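Local coordinates for L-lactate dehydrogenase (Trichomonas vaginalis, PDB 4UUL), which is an NAD-dependent lactate dehydrogenase of the malate dehydrogenase type, probably reducing pyruvate to lactate and possibly also acting on oxaloacetate, at residues Gly14-Ile19 against Ala242-Ala247; Ser26-Gly31 against His251-Leu256; Val35-Leu40 against Pro62-Phe67. The protein carries 1 engineered substitution. One frame throughout, in Å; residues are numbered along the deposited sequence.

Contact 1: residues Gly14-Ile19 against Ala242-Ala247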
loop_
_atom_site.group_PDB
_atom_site.type_symbol
_atom_site.label_atom_id
_atom_site.label_comp_id
_atom_site.label_asym_id
_atom_site.label_seq_id
_atom_site.Cartn_x
_atom_site.Cartn_y
_atom_site.Cartn_z
ATOM N N GLY B 14 10.772 7.947 2.974
ATOM C CA GLY B 14 10.349 7.320 4.200
ATOM C C GLY B 14 9.279 6.290 3.995
ATOM O O GLY B 14 8.822 6.039 2.864
ATOM N N GLN B 15 8.811 5.704 5.091
ATOM C CA GLN B 15 7.822 4.630 4.958
ATOM C C GLN B 15 6.478 5.110 4.400
ATOM O O GLN B 15 5.857 4.413 3.613
ATOM C CB GLN B 15 7.615 3.899 6.261
ATOM C CG GLN B 15 6.791 2.650 6.041
ATOM C CD GLN B 15 7.324 1.758 4.920
ATOM O OE1 GLN B 15 6.616 1.469 3.972
ATOM N NE2 GLN B 15 8.584 1.342 5.025
ATOM N N ILE B 16 5.999 6.280 4.862
ATOM C CA ILE B 16 4.766 6.792 4.316
ATOM C C ILE B 16 4.943 7.020 2.809
ATOM O O ILE B 16 4.108 6.599 1.982
ATOM C CB ILE B 16 4.303 8.041 5.051
ATOM C CG1 ILE B 16 3.838 7.654 6.474
ATOM C CG2 ILE B 16 3.225 8.721 4.268
ATOM C CD1 ILE B 16 3.595 8.847 7.410
ATOM N N GLY B 17 6.036 7.656 2.422
ATOM C CA GLY B 17 6.236 7.924 1.020
ATOM C C GLY B 17 6.261 6.686 0.148
ATOM O O GLY B 17 5.771 6.674 -0.990
ATOM N N TYR B 18 6.891 5.662 0.690
ATOM C CA TYR B 18 7.027 4.378 -0.002
ATOM C C TYR B 18 5.624 3.845 -0.332
ATOM O O TYR B 18 5.339 3.417 -1.475
ATOM C CB TYR B 18 7.767 3.416 0.895
ATOM C CG TYR B 18 8.028 2.034 0.337
ATOM C CD1 TYR B 18 8.977 1.819 -0.646
ATOM C CD2 TYR B 18 7.386 0.955 0.831
ATOM C CE1 TYR B 18 9.257 0.544 -1.139
ATOM C CE2 TYR B 18 7.664 -0.306 0.384
ATOM C CZ TYR B 18 8.590 -0.507 -0.595
ATOM O OH TYR B 18 8.856 -1.783 -0.961
ATOM N N ILE B 19 4.757 3.777 0.675
ATOM C CA ILE B 19 3.441 3.201 0.486
ATOM C C ILE B 19 2.559 4.142 -0.369
ATOM O O ILE B 19 1.802 3.703 -1.231
ATOM C CB ILE B 19 2.754 2.822 1.836
ATOM C CG1 ILE B 19 3.619 1.849 2.621
ATOM C CG2 ILE B 19 1.365 2.299 1.604
ATOM C CD1 ILE B 19 3.195 1.613 4.027
ATOM N N ALA B 242 1.169 2.743 7.224
ATOM C CA ALA B 242 0.038 2.391 6.405
ATOM C C ALA B 242 -1.223 3.127 6.798
ATOM O O ALA B 242 -1.963 3.551 5.918
ATOM C CB ALA B 242 -0.202 0.904 6.425
ATOM N N SER B 243 -1.488 3.300 8.092
ATOM C CA SER B 243 -2.719 3.960 8.520
ATOM C C SER B 243 -2.760 5.467 8.205
ATOM O O SER B 243 -3.785 5.934 7.720
ATOM C CB SER B 243 -3.121 3.603 9.961
ATOM O OG SER B 243 -2.110 3.975 10.847
ATOM N N PRO B 244 -1.671 6.230 8.452
ATOM C CA PRO B 244 -1.731 7.637 7.983
ATOM C C PRO B 244 -1.794 7.726 6.473
ATOM O O PRO B 244 -2.424 8.641 5.957
ATOM C CB PRO B 244 -0.470 8.273 8.563
ATOM C CG PRO B 244 0.427 7.141 8.931
ATOM C CD PRO B 244 -0.486 5.994 9.293
ATOM N N THR B 245 -1.181 6.780 5.760
ATOM C CA THR B 245 -1.236 6.816 4.308
ATOM C C THR B 245 -2.673 6.621 3.832
ATOM O O THR B 245 -3.160 7.325 2.943
ATOM C CB THR B 245 -0.323 5.748 3.696
ATOM O OG1 THR B 245 1.051 6.016 4.012
ATOM C CG2 THR B 245 -0.454 5.727 2.197
ATOM N N LYS B 246 -3.374 5.647 4.424
ATOM C CA LYS B 246 -4.763 5.354 4.094
ATOM C C LYS B 246 -5.596 6.634 4.297
ATOM O O LYS B 246 -6.402 7.019 3.464
ATOM C CB LYS B 246 -5.259 4.185 4.917
ATOM C CG LYS B 246 -6.679 3.706 4.589
ATOM C CD LYS B 246 -7.797 4.447 5.260
ATOM C CE LYS B 246 -9.148 3.889 4.807
ATOM N NZ LYS B 246 -10.275 4.515 5.532
ATOM N N ALA B 247 -5.439 7.281 5.453
ATOM C CA ALA B 247 -6.171 8.496 5.756
ATOM C C ALA B 247 -5.819 9.634 4.785
ATOM O O ALA B 247 -6.688 10.400 4.398
ATOM C CB ALA B 247 -5.867 8.936 7.188
#
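Ile16 and Ile19, one helical turn apart, meet Ala242, Pro244 and Thr245 through methyl groups. The two branches of Ile16 divide the work: CD1 reaches the Pro244 ring at CG, 3.9 Å away, the two side chains crossing at about a right angle, while CG2 lies 3.5 Å from Thr245 OG1 as these side chains slide past each other in opposite directions. Ile19 divides its branches likewise, with CD1 against Ala242, 4.2 Å from its CB, and CG2 3.9 Å from Thr245 CG2. In Thr245, chi1 of -64° puts OG1 beside the backbone N, toward Ile16, and CG2 anti to that N, toward Ile19. The hydroxyl is hydrogen-bonded to Ala241 O; against Ile16 it meets a methyl. Gly14 is the N-cap of helix 15-25, which follows the first strand of the Rossmann fold; the glycine-rich turn of Gly11, Gly14 and Gly17 leads into and begins it, with a predicted NAD role. In other crystals of this protein NADH is seen at Gln15 and Ile16, but it is absent from this model. The axes of 15-19 and 242-247 approach to 9.0 Å and cross at -54°, bringing the cofactor-binding helix against the C-terminal domain. Farther out, Leu157 of helix 156-170 touches Pro244, Leu20 and Trp23 touch Thr245, and Tyr18 of the second subunit packs on Ile19.

Contact 2: residues Ser26-Gly31 against His251-Leu256; sequences SGELYG and HMKAWL
Lys253 NZ meets Glu28 twice, at the backbone O and at the carboxylate. The bond to Glu28 O is 3.2 Å long, with a C=O...N angle of 160°; the salt bridge from NZ to Glu28 OE2 measures 3.1 Å and comes from above the carboxylate, 60° out of its plane. The lysine chain spans the gap because it is extended throughout, whereas Glu28 is bent at chi2, turning its carboxylate back toward the ammonium group. Beside this polar pair, Leu29 CD1 rests on the helix backbone, 3.6 Å from Lys253 N, and also touches Met252 CG and Leu256 CD1. Leu256 CD1 then lies over one face of the Tyr30 ring in a CH-pi contact, 4.0 Å from the centroid and 26° off the normal. A Schellman motif at Gly27, with positive phi, follows helix 15-25 and leads into this loop. Phe84 of strand 82-85 flanks both Leu29 and Met252, while His251 NE2 on the same helix is satisfied by Ser152 OG. A single ammonium group thus serves one backbone and one side-chain acceptor of the same residue, which probably fixes the loop's position on helix 242-257 at the partly exposed margin of an otherwise apolar join.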
loop_
_atom_site.group_PDB
_atom_site.type_symbol
_atom_site.label_atom_id
_atom_site.label_comp_id
_atom_site.label_asym_id
_atom_site.label_seq_id
_atom_site.Cartn_x
_atom_site.Cartn_y
_atom_site.Cartn_z
ATOM N N SER B 26 -0.906 3.074 -8.380
ATOM C CA SER B 26 -1.816 1.995 -8.697
ATOM C C SER B 26 -3.146 2.472 -9.222
ATOM O O SER B 26 -3.940 1.631 -9.671
ATOM C CB SER B 26 -2.049 1.128 -7.462
ATOM O OG SER B 26 -3.000 1.705 -6.586
ATOM N N GLY B 27 -3.418 3.793 -9.168
ATOM C CA GLY B 27 -4.631 4.350 -9.727
ATOM C C GLY B 27 -5.691 4.751 -8.714
ATOM O O GLY B 27 -6.771 5.233 -9.091
ATOM N N GLU B 28 -5.406 4.593 -7.423
ATOM C CA GLU B 28 -6.434 4.751 -6.407
ATOM C C GLU B 28 -6.861 6.197 -6.172
ATOM O O GLU B 28 -7.974 6.428 -5.718
ATOM C CB GLU B 28 -5.956 4.164 -5.089
ATOM C CG GLU B 28 -6.766 4.594 -3.867
ATOM C CD GLU B 28 -8.217 4.146 -3.920
ATOM O OE1 GLU B 28 -8.553 3.218 -4.719
ATOM O OE2 GLU B 28 -9.011 4.723 -3.129
ATOM N N LEU B 29 -6.009 7.159 -6.484
ATOM C CA LEU B 29 -6.323 8.557 -6.164
ATOM C C LEU B 29 -7.073 9.223 -7.326
ATOM O O LEU B 29 -8.121 9.811 -7.114
ATOM C CB LEU B 29 -5.030 9.292 -5.886
ATOM C CG LEU B 29 -5.192 10.771 -5.541
ATOM C CD1 LEU B 29 -6.081 10.988 -4.340
ATOM C CD2 LEU B 29 -3.844 11.422 -5.240
ATOM N N TYR B 30 -6.539 9.129 -8.536
ATOM C CA TYR B 30 -7.018 9.882 -9.699
ATOM C C TYR B 30 -7.814 9.025 -10.695
ATOM O O TYR B 30 -8.120 9.462 -11.805
ATOM C CB TYR B 30 -5.822 10.525 -10.411
ATOM C CG TYR B 30 -5.488 11.906 -9.879
ATOM C CD1 TYR B 30 -6.173 13.011 -10.310
ATOM C CD2 TYR B 30 -4.460 12.077 -8.962
ATOM C CE1 TYR B 30 -5.847 14.273 -9.862
ATOM C CE2 TYR B 30 -4.157 13.333 -8.464
ATOM C CZ TYR B 30 -4.826 14.441 -8.963
ATOM O OH TYR B 30 -4.483 15.682 -8.512
ATOM N N GLY B 31 -8.153 7.809 -10.299
ATOM C CA GLY B 31 -9.023 7.020 -11.149
ATOM C C GLY B 31 -8.380 6.647 -12.475
ATOM O O GLY B 31 -7.252 6.168 -12.486
ATOM N N HIS B 251 -8.456 11.502 2.375
ATOM C CA HIS B 251 -8.683 12.937 2.429
ATOM C C HIS B 251 -8.479 13.557 1.067
ATOM O O HIS B 251 -9.332 14.313 0.582
ATOM C CB HIS B 251 -7.702 13.540 3.454
ATOM C CG HIS B 251 -7.751 15.030 3.607
ATOM N ND1 HIS B 251 -7.852 15.660 4.826
ATOM C CD2 HIS B 251 -7.581 16.031 2.690
ATOM C CE1 HIS B 251 -7.790 16.956 4.662
ATOM N NE2 HIS B 251 -7.606 17.219 3.378
ATOM N N MET B 252 -7.346 13.274 0.421
ATOM C CA MET B 252 -7.078 13.891 -0.873
ATOM C C MET B 252 -8.122 13.484 -1.923
ATOM O O MET B 252 -8.549 14.327 -2.711
ATOM C CB MET B 252 -5.672 13.584 -1.345
ATOM C CG MET B 252 -5.275 14.390 -2.598
ATOM S SD MET B 252 -5.052 16.151 -2.302
ATOM C CE MET B 252 -3.366 16.136 -1.638
ATOM N N LYS B 253 -8.518 12.218 -1.957
ATOM C CA LYS B 253 -9.494 11.788 -2.933
ATOM C C LYS B 253 -10.833 12.498 -2.732
ATOM O O LYS B 253 -11.482 12.921 -3.703
ATOM C CB LYS B 253 -9.636 10.260 -2.846
ATOM C CG LYS B 253 -10.421 9.658 -4.008
ATOM C CD LYS B 253 -10.520 8.165 -3.876
ATOM C CE LYS B 253 -11.205 7.551 -5.068
ATOM N NZ LYS B 253 -11.034 6.071 -5.016
ATOM N N ALA B 254 -11.239 12.650 -1.473
ATOM C CA ALA B 254 -12.451 13.403 -1.166
ATOM C C ALA B 254 -12.303 14.878 -1.602
ATOM O O ALA B 254 -13.228 15.448 -2.175
ATOM C CB ALA B 254 -12.739 13.357 0.299
ATOM N N TRP B 255 -11.159 15.475 -1.318
ATOM C CA TRP B 255 -10.890 16.867 -1.677
ATOM C C TRP B 255 -10.934 17.083 -3.177
ATOM O O TRP B 255 -11.384 18.124 -3.670
ATOM C CB TRP B 255 -9.536 17.290 -1.102
ATOM C CG TRP B 255 -9.280 18.743 -1.050
ATOM C CD1 TRP B 255 -10.139 19.767 -1.319
ATOM C CD2 TRP B 255 -8.040 19.341 -0.648
ATOM N NE1 TRP B 255 -9.483 20.970 -1.120
ATOM C CE2 TRP B 255 -8.222 20.735 -0.674
ATOM C CE3 TRP B 255 -6.802 18.821 -0.255
ATOM C CZ2 TRP B 255 -7.209 21.614 -0.310
ATOM C CZ3 TRP B 255 -5.782 19.690 0.099
ATOM C CH2 TRP B 255 -6.001 21.084 0.074
ATOM N N LEU B 256 -10.447 16.106 -3.936
ATOM C CA LEU B 256 -10.367 16.243 -5.368
ATOM C C LEU B 256 -11.729 16.076 -6.042
ATOM O O LEU B 256 -12.019 16.837 -6.975
ATOM C CB LEU B 256 -9.367 15.246 -5.964
ATOM C CG LEU B 256 -7.889 15.550 -5.780
ATOM C CD1 LEU B 256 -7.027 14.335 -6.094
ATOM C CD2 LEU B 256 -7.448 16.719 -6.628
#

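Contact 3: residues Val35-Leu40 against Pro62-Phe67; sequences VYLHLL and PHLAGF
Tyr36 lays one face of its ring over the backbone of Gly66 and Phe67: Gly66 C stands 3.4 Å above the ring plane and Phe67 N 3.5 Å, both offset toward the rim. With CG anti to its backbone N (chi1 -177°), the ring reaches across the neighbouring strand. Gly66, having no side chain, lets the ring lie directly on its backbone. His6 of strand 5-10 stacks with the same tyrosine, and Tyr36 CE1 lies over a face of the His38 ring.

Val35, Leu37, Leu64 and Phe67 project from the other face of the sheet. The Leu64 and Leu37 side chains cross at about a right angle, CD1 of Leu64 4.0 Å from Leu37 CG, and Leu64 CD1 also faces Val35 CG2. Phe67 instead brings its CB against Leu37 CB; its ring carbon CG sits between the backbone N and the carbonyl carbon, and its side chain touches Thr53 and Glu57 of helix 46-57.

Parallel pairing underlies both layers. Val35 N donates to His63 O, Ala65 N to Val35 O at 2.8 Å, and Leu37 N to Gly66 O at 3.1 Å with an N-H...O angle of 157°. The backbone of Ala65 departs from an extended conformation and accompanies the irregular start of strand 64-70. The strand axes are inclined by 22°, and helix 46-57 connects them, making a beta-alpha-beta crossover at the edge of the parallel Rossmann sheet at the core of the NAD-binding domain.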
loop_
_atom_site.group_PDB
_atom_site.type_symbol
_atom_site.label_atom_id
_atom_site.label_comp_id
_atom_site.label_asym_id
_atom_site.label_seq_id
_atom_site.Cartn_x
_atom_site.Cartn_y
_atom_site.Cartn_z
ATOM N N VAL B 35 -0.899 9.589 -13.422
ATOM C CA VAL B 35 -0.225 10.414 -12.453
ATOM C C VAL B 35 1.261 10.477 -12.781
ATOM O O VAL B 35 1.842 9.538 -13.329
ATOM C CB VAL B 35 -0.444 9.902 -11.020
ATOM C CG1 VAL B 35 -1.897 10.008 -10.655
ATOM C CG2 VAL B 35 0.116 8.492 -10.838
ATOM N N TYR B 36 1.846 11.623 -12.461
ATOM C CA TYR B 36 3.272 11.853 -12.582
ATOM C C TYR B 36 3.764 12.265 -11.181
ATOM O O TYR B 36 3.259 13.249 -10.626
ATOM C CB TYR B 36 3.617 12.942 -13.619
ATOM C CG TYR B 36 5.097 13.127 -13.797
ATOM C CD1 TYR B 36 5.836 13.847 -12.864
ATOM C CD2 TYR B 36 5.750 12.655 -14.921
ATOM C CE1 TYR B 36 7.183 14.070 -13.024
ATOM C CE2 TYR B 36 7.108 12.877 -15.099
ATOM C CZ TYR B 36 7.823 13.568 -14.128
ATOM O OH TYR B 36 9.169 13.777 -14.297
ATOM N N LEU B 37 4.646 11.458 -10.572
ATOM C CA LEU B 37 5.043 11.652 -9.159
ATOM C C LEU B 37 6.297 12.496 -9.066
ATOM O O LEU B 37 7.306 12.202 -9.669
ATOM C CB LEU B 37 5.257 10.303 -8.468
ATOM C CG LEU B 37 4.021 9.396 -8.404
ATOM C CD1 LEU B 37 4.402 8.103 -7.758
ATOM C CD2 LEU B 37 2.947 10.079 -7.675
ATOM N N HIS B 38 6.203 13.547 -8.268
ATOM C CA HIS B 38 7.373 14.344 -7.860
ATOM C C HIS B 38 7.730 13.887 -6.453
ATOM O O HIS B 38 6.905 13.976 -5.541
ATOM C CB HIS B 38 7.039 15.813 -7.863
ATOM C CG HIS B 38 6.676 16.366 -9.201
ATOM N ND1 HIS B 38 7.393 17.375 -9.800
ATOM C CD2 HIS B 38 5.637 16.114 -10.036
ATOM C CE1 HIS B 38 6.829 17.699 -10.952
ATOM N NE2 HIS B 38 5.775 16.933 -11.135
ATOM N N LEU B 39 8.929 13.317 -6.308
ATOM C CA LEU B 39 9.344 12.639 -5.087
ATOM C C LEU B 39 10.535 13.378 -4.512
ATOM O O LEU B 39 11.646 13.319 -5.062
ATOM C CB LEU B 39 9.683 11.178 -5.400
ATOM C CG LEU B 39 8.549 10.403 -6.061
ATOM C CD1 LEU B 39 9.031 9.065 -6.544
ATOM C CD2 LEU B 39 7.422 10.167 -5.073
ATOM N N LEU B 40 10.312 14.137 -3.427
ATOM C CA LEU B 40 11.311 15.006 -2.848
ATOM C C LEU B 40 11.847 14.445 -1.556
ATOM O O LEU B 40 11.082 14.000 -0.694
ATOM C CB LEU B 40 10.720 16.399 -2.597
ATOM C CG LEU B 40 11.599 17.446 -1.927
ATOM C CD1 LEU B 40 12.794 17.814 -2.801
ATOM C CD2 LEU B 40 10.793 18.697 -1.535
ATOM N N PRO B 62 0.073 0.877 -15.147
ATOM C CA PRO B 62 -0.439 1.606 -16.305
ATOM C C PRO B 62 -0.751 3.079 -16.014
ATOM O O PRO B 62 -0.797 3.919 -16.916
ATOM C CB PRO B 62 -1.720 0.848 -16.696
ATOM C CG PRO B 62 -2.015 -0.050 -15.552
ATOM C CD PRO B 62 -0.741 -0.311 -14.832
ATOM N N HIS B 63 -1.018 3.402 -14.749
ATOM C CA HIS B 63 -1.392 4.782 -14.394
ATOM C C HIS B 63 -0.202 5.693 -14.207
ATOM O O HIS B 63 -0.376 6.892 -14.045
ATOM C CB HIS B 63 -2.255 4.847 -13.120
ATOM C CG HIS B 63 -3.593 4.214 -13.249
ATOM N ND1 HIS B 63 -3.815 2.872 -13.061
ATOM C CD2 HIS B 63 -4.803 4.757 -13.509
ATOM C CE1 HIS B 63 -5.096 2.616 -13.203
ATOM N NE2 HIS B 63 -5.723 3.740 -13.475
ATOM N N LEU B 64 0.995 5.143 -14.170
ATOM C CA LEU B 64 2.173 5.935 -13.879
ATOM C C LEU B 64 2.785 6.474 -15.144
ATOM O O LEU B 64 3.421 5.758 -15.894
ATOM C CB LEU B 64 3.184 5.143 -13.056
ATOM C CG LEU B 64 4.405 5.918 -12.532
ATOM C CD1 LEU B 64 4.022 7.067 -11.618
ATOM C CD2 LEU B 64 5.329 4.999 -11.771
ATOM N N ALA B 65 2.547 7.756 -15.428
ATOM C CA ALA B 65 3.113 8.430 -16.610
ATOM C C ALA B 65 4.588 8.636 -16.493
ATOM O O ALA B 65 5.303 8.626 -17.471
ATOM C CB ALA B 65 2.425 9.778 -16.808
ATOM N N GLY B 66 5.065 8.830 -15.278
ATOM C CA GLY B 66 6.468 9.092 -15.013
ATOM C C GLY B 66 6.666 9.592 -13.586
ATOM O O GLY B 66 5.714 9.652 -12.807
ATOM N N PHE B 67 7.902 9.947 -13.251
ATOM C CA PHE B 67 8.240 10.463 -11.946
ATOM C C PHE B 67 9.577 11.201 -12.048
ATOM O O PHE B 67 10.352 11.022 -12.999
ATOM C CB PHE B 67 8.373 9.328 -10.928
ATOM C CG PHE B 67 9.413 8.325 -11.292
ATOM C CD1 PHE B 67 10.733 8.517 -10.958
ATOM C CD2 PHE B 67 9.068 7.188 -11.984
ATOM C CE1 PHE B 67 11.710 7.591 -11.341
ATOM C CE2 PHE B 67 10.024 6.269 -12.358
ATOM C CZ PHE B 67 11.341 6.472 -12.023
#

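Contacts 1 and 2 share helix 242-257, with centres about 14 Å apart, and their segments alternate along the chain, the full order being 14-19, 26-31, 35-40, 62-67, 242-247, 251-256. Both join the NAD-binding domain to the C-terminal domain, one through helix 15-25 and the other through the loop that follows it. Contact 3 is nested between these partners and lies wholly in the NAD-binding domain. Its centre is about 17 Å from that of contact 1 and about 14 Å from that of contact 2, which it touches where Tyr30 CD2 lies 3.7 Å from Val35 CG1. The strand next to the sheet edge thus touches the 26-31 loop, which reaches the domain interface.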